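Local coordinates for protein 2-hydroxyhepta-2,4-diene-1,7-dioate isomerase (Mycobacterium abscessus, PDB 3RR6) that is of unknown function but belongs to the fumarylacetoacetate hydrolase family, and so probably binds a metal ion and acts as a hydrolase or isomerase, at residues 73-87 and 201-213. Numbering follows the deposited sequence.
Sequences NYAAHAAEMGGDPPE and SRTSLLLHDVGAI. With EDO (1,2-ethanediol), chain M; EDO (1,2-ethanediol), chain O; EDO (1,2-ethanediol), chain H.
Asn73 meets the main chain of His208 because its CG stands opposite the backbone N (chi1 -159°), which brings the carboxamide alongside the backbone N and O of His208. OD1 of Asn73 accepts from His208 N at 2.9 Å, the donor tilted from the carbonyl plane, and ND2 of Asn73 gives a nearly straight bond to a lone pair of His208 O at 3.0 Å. Since ND2 also donates to Thr231 O, three bonds fix the rotation of this buried amide. Main chain continues the theme, with Leu207 N bound to Asn73 O (2.8 Å) and Ala75 N to Leu205 O (2.8 Å), a single beta bridge centred on Tyr74 and Leu206. Next to this bridge, Leu206 CD2 sits over one face of the Tyr74 ring, a CH-pi contact 3.9 Å from the centroid, while Arg202 O lies at the ring's edge. Leu205 CD2 reaches the backbone of Ala78, and Met81, bent at both chi2 and chi3, folds its methyl CE back to Leu206 O (3.4 Å). At the far end of the loop, chi1 of -56° turns the His208 imidazole so that NE2 donates in the ring plane to Glu87 O at 2.8 Å; OD1 of Asn73 lies at the ring's edge, amide and ring planes 19° apart, and Pro86 CG packs obliquely against the imidazole. The long loop between strands 67-70 and 91-94 is thereby tied at both ends to the connection joining strand 196-202 to helix 210-220. The donation from NE2 implies a proton on that nitrogen, and the contact shows how an irregular loop can be held by hydrogen bonds to main-chain groups, with no salt bridge across it.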
# COMPACT_ATOMS: atom_id res chain seq x y z
N ASN A 73 -0.64 -5.82 13.51
CA ASN A 73 -2.10 -5.85 13.21
C ASN A 73 -2.69 -7.14 12.62
O ASN A 73 -3.82 -7.12 12.12
CB ASN A 73 -2.54 -4.65 12.35
CG ASN A 73 -4.04 -4.36 12.46
OD1 ASN A 73 -4.63 -4.52 13.54
ND2 ASN A 73 -4.66 -3.94 11.35
N TYR A 74 -1.95 -8.24 12.68
CA TYR A 74 -2.47 -9.54 12.26
C TYR A 74 -2.48 -10.55 13.40
O TYR A 74 -1.48 -10.70 14.12
CB TYR A 74 -1.63 -10.12 11.12
CG TYR A 74 -1.99 -9.60 9.76
CD1 TYR A 74 -1.55 -8.35 9.33
CD2 TYR A 74 -2.78 -10.35 8.90
CE1 TYR A 74 -1.88 -7.88 8.07
CE2 TYR A 74 -3.12 -9.88 7.65
CZ TYR A 74 -2.67 -8.65 7.23
OH TYR A 74 -3.00 -8.17 5.99
N ALA A 75 -3.58 -11.28 13.52
CA ALA A 75 -3.63 -12.46 14.37
C ALA A 75 -2.84 -13.58 13.70
O ALA A 75 -2.78 -13.66 12.48
CB ALA A 75 -5.08 -12.91 14.56
N ALA A 76 -2.26 -14.45 14.52
CA ALA A 76 -1.52 -15.62 14.01
C ALA A 76 -2.41 -16.67 13.34
O ALA A 76 -1.98 -17.34 12.40
CB ALA A 76 -0.73 -16.25 15.15
N HIS A 77 -3.64 -16.82 13.82
CA HIS A 77 -4.54 -17.89 13.39
C HIS A 77 -5.98 -17.45 13.64
O HIS A 77 -6.24 -16.63 14.53
CB HIS A 77 -4.21 -19.17 14.18
CG HIS A 77 -4.92 -20.40 13.70
ND1 HIS A 77 -6.17 -20.77 14.15
CD2 HIS A 77 -4.53 -21.39 12.85
CE1 HIS A 77 -6.53 -21.90 13.58
NE2 HIS A 77 -5.55 -22.30 12.79
N ALA A 78 -6.91 -18.00 12.87
CA ALA A 78 -8.33 -17.66 12.98
C ALA A 78 -8.91 -17.89 14.38
O ALA A 78 -9.86 -17.21 14.78
CB ALA A 78 -9.14 -18.44 11.94
N ALA A 79 -8.32 -18.83 15.13
CA ALA A 79 -8.73 -19.11 16.51
C ALA A 79 -8.27 -18.05 17.52
O ALA A 79 -8.77 -18.00 18.65
CB ALA A 79 -8.22 -20.49 16.93
N GLU A 80 -7.31 -17.21 17.12
CA GLU A 80 -6.84 -16.10 17.96
C GLU A 80 -7.78 -14.89 17.90
O GLU A 80 -7.68 -13.97 18.72
CB GLU A 80 -5.42 -15.67 17.54
CG GLU A 80 -4.64 -14.90 18.61
CD GLU A 80 -3.86 -13.72 18.05
OE1 GLU A 80 -2.81 -13.94 17.39
OE2 GLU A 80 -4.28 -12.56 18.29
N MET A 81 -8.70 -14.89 16.93
CA MET A 81 -9.60 -13.75 16.69
C MET A 81 -10.72 -13.63 17.71
O MET A 81 -11.31 -12.55 17.86
CB MET A 81 -10.22 -13.85 15.29
CG MET A 81 -9.25 -13.66 14.13
SD MET A 81 -8.56 -12.01 14.03
CE MET A 81 -9.98 -11.05 13.49
N GLY A 82 -11.04 -14.72 18.41
CA GLY A 82 -12.14 -14.72 19.36
C GLY A 82 -11.83 -14.04 20.69
O GLY A 82 -12.74 -13.54 21.36
N GLY A 83 -10.55 -14.00 21.06
CA GLY A 83 -10.15 -13.76 22.45
C GLY A 83 -10.35 -12.36 22.99
O GLY A 83 -11.20 -11.60 22.51
N ASP A 84 -9.57 -12.04 24.02
CA ASP A 84 -9.56 -10.70 24.60
C ASP A 84 -9.25 -9.70 23.49
O ASP A 84 -8.53 -10.03 22.54
CB ASP A 84 -8.50 -10.60 25.70
N PRO A 85 -9.79 -8.47 23.62
CA PRO A 85 -9.60 -7.49 22.55
C PRO A 85 -8.13 -7.16 22.34
O PRO A 85 -7.32 -7.30 23.26
CB PRO A 85 -10.37 -6.26 23.04
CG PRO A 85 -11.23 -6.75 24.16
CD PRO A 85 -10.46 -7.86 24.78
N PRO A 86 -7.77 -6.72 21.13
CA PRO A 86 -6.37 -6.45 20.83
C PRO A 86 -5.87 -5.17 21.51
O PRO A 86 -6.67 -4.37 21.99
CB PRO A 86 -6.36 -6.29 19.30
CG PRO A 86 -7.72 -5.83 18.95
CD PRO A 86 -8.67 -6.37 20.01
N GLU A 87 -4.56 -5.00 21.54
CA GLU A 87 -3.96 -3.74 21.99
C GLU A 87 -4.43 -2.65 21.04
O GLU A 87 -4.82 -2.94 19.90
CB GLU A 87 -2.44 -3.83 21.97
CG GLU A 87 -1.85 -4.84 22.96
CD GLU A 87 -2.19 -4.51 24.40
OE1 GLU A 87 -1.93 -3.36 24.83
OE2 GLU A 87 -2.71 -5.40 25.10
N SER A 201 -0.83 -14.71 4.56
CA SER A 201 -1.93 -14.66 5.51
C SER A 201 -3.19 -14.24 4.78
O SER A 201 -3.24 -14.26 3.55
CB SER A 201 -1.60 -13.70 6.64
OG SER A 201 -2.54 -13.84 7.70
N ARG A 202 -4.23 -13.91 5.53
CA ARG A 202 -5.47 -13.42 4.95
C ARG A 202 -5.92 -12.19 5.74
O ARG A 202 -5.70 -12.10 6.95
CB ARG A 202 -6.56 -14.49 4.98
CG ARG A 202 -6.20 -15.79 4.25
CD ARG A 202 -7.41 -16.71 4.10
NE ARG A 202 -8.37 -16.14 3.15
CZ ARG A 202 -8.26 -16.21 1.83
NH1 ARG A 202 -7.25 -16.87 1.25
NH2 ARG A 202 -9.18 -15.63 1.07
N THR A 203 -6.55 -11.25 5.05
CA THR A 203 -6.96 -10.00 5.71
C THR A 203 -8.11 -10.20 6.70
O THR A 203 -8.46 -9.29 7.45
CB THR A 203 -7.34 -8.92 4.67
OG1 THR A 203 -8.46 -9.36 3.90
CG2 THR A 203 -6.17 -8.58 3.74
N SER A 204 -8.71 -11.39 6.72
CA SER A 204 -9.65 -11.77 7.77
C SER A 204 -8.99 -11.93 9.14
O SER A 204 -9.70 -12.01 10.15
CB SER A 204 -10.39 -13.06 7.38
OG SER A 204 -9.49 -14.05 6.91
N LEU A 205 -7.65 -11.96 9.17
CA LEU A 205 -6.91 -11.97 10.42
C LEU A 205 -6.45 -10.57 10.88
O LEU A 205 -5.70 -10.45 11.84
CB LEU A 205 -5.71 -12.94 10.32
CG LEU A 205 -6.13 -14.39 10.03
CD1 LEU A 205 -4.91 -15.30 9.98
CD2 LEU A 205 -7.13 -14.90 11.07
N LEU A 206 -6.91 -9.50 10.23
CA LEU A 206 -6.62 -8.14 10.74
C LEU A 206 -7.24 -7.97 12.13
O LEU A 206 -8.44 -8.26 12.33
CB LEU A 206 -7.17 -7.07 9.80
CG LEU A 206 -6.44 -6.86 8.47
CD1 LEU A 206 -7.23 -5.90 7.58
CD2 LEU A 206 -5.04 -6.33 8.68
N LEU A 207 -6.44 -7.52 13.09
CA LEU A 207 -6.92 -7.34 14.47
C LEU A 207 -7.89 -6.15 14.54
O LEU A 207 -8.98 -6.24 15.12
CB LEU A 207 -5.75 -7.15 15.43
CG LEU A 207 -4.87 -8.40 15.60
CD1 LEU A 207 -3.59 -8.06 16.35
CD2 LEU A 207 -5.62 -9.52 16.29
N HIS A 208 -7.45 -5.05 13.94
CA HIS A 208 -8.30 -3.89 13.67
C HIS A 208 -8.58 -3.92 12.17
O HIS A 208 -7.66 -3.80 11.35
CB HIS A 208 -7.60 -2.60 14.07
CG HIS A 208 -7.16 -2.59 15.50
ND1 HIS A 208 -8.02 -2.29 16.53
CD2 HIS A 208 -5.97 -2.87 16.07
CE1 HIS A 208 -7.36 -2.38 17.68
NE2 HIS A 208 -6.12 -2.73 17.42
N ASP A 209 -9.85 -4.07 11.81
CA ASP A 209 -10.22 -4.17 10.40
C ASP A 209 -10.19 -2.79 9.73
O ASP A 209 -9.89 -1.79 10.39
CB ASP A 209 -11.56 -4.91 10.21
CG ASP A 209 -12.75 -4.19 10.78
OD1 ASP A 209 -12.70 -2.98 11.08
OD2 ASP A 209 -13.81 -4.87 10.95
N VAL A 210 -10.45 -2.75 8.43
CA VAL A 210 -10.33 -1.49 7.68
C VAL A 210 -11.15 -0.38 8.34
O VAL A 210 -10.66 0.75 8.50
CB VAL A 210 -10.72 -1.70 6.21
CG1 VAL A 210 -10.97 -0.36 5.50
CG2 VAL A 210 -9.63 -2.50 5.49
N GLY A 211 -12.38 -0.68 8.71
CA GLY A 211 -13.24 0.30 9.36
C GLY A 211 -12.65 0.85 10.66
O GLY A 211 -12.66 2.05 10.90
N ALA A 212 -12.13 -0.06 11.48
CA ALA A 212 -11.53 0.30 12.76
C ALA A 212 -10.28 1.16 12.56
O ALA A 212 -10.04 2.10 13.31
CB ALA A 212 -11.18 -0.97 13.53
N ILE A 213 -9.50 0.83 11.53
CA ILE A 213 -8.30 1.59 11.19
C ILE A 213 -8.65 3.01 10.77
O ILE A 213 -8.05 3.96 11.26
CB ILE A 213 -7.50 0.89 10.08
CG1 ILE A 213 -6.95 -0.44 10.58
CG2 ILE A 213 -6.34 1.78 9.58
CD1 ILE A 213 -6.38 -1.33 9.47
C1 EDO M . -9.61 -10.04 17.64
O1 EDO M . -8.76 -10.19 18.78
C2 EDO M . -9.32 -8.70 16.98
O2 EDO M . -10.48 -8.16 16.35
C1 EDO O . 1.77 -9.61 12.46
O1 EDO O . 1.02 -8.40 12.60
C2 EDO O . 2.42 -9.97 13.78
O2 EDO O . 3.51 -9.09 14.06
C1 EDO H . -8.67 -1.18 21.48
O1 EDO H . -8.78 -2.55 21.04
C2 EDO H . -8.39 -0.24 20.30
O2 EDO H . -9.38 0.79 20.09
O HOH W 1 -1.59 -14.14 10.08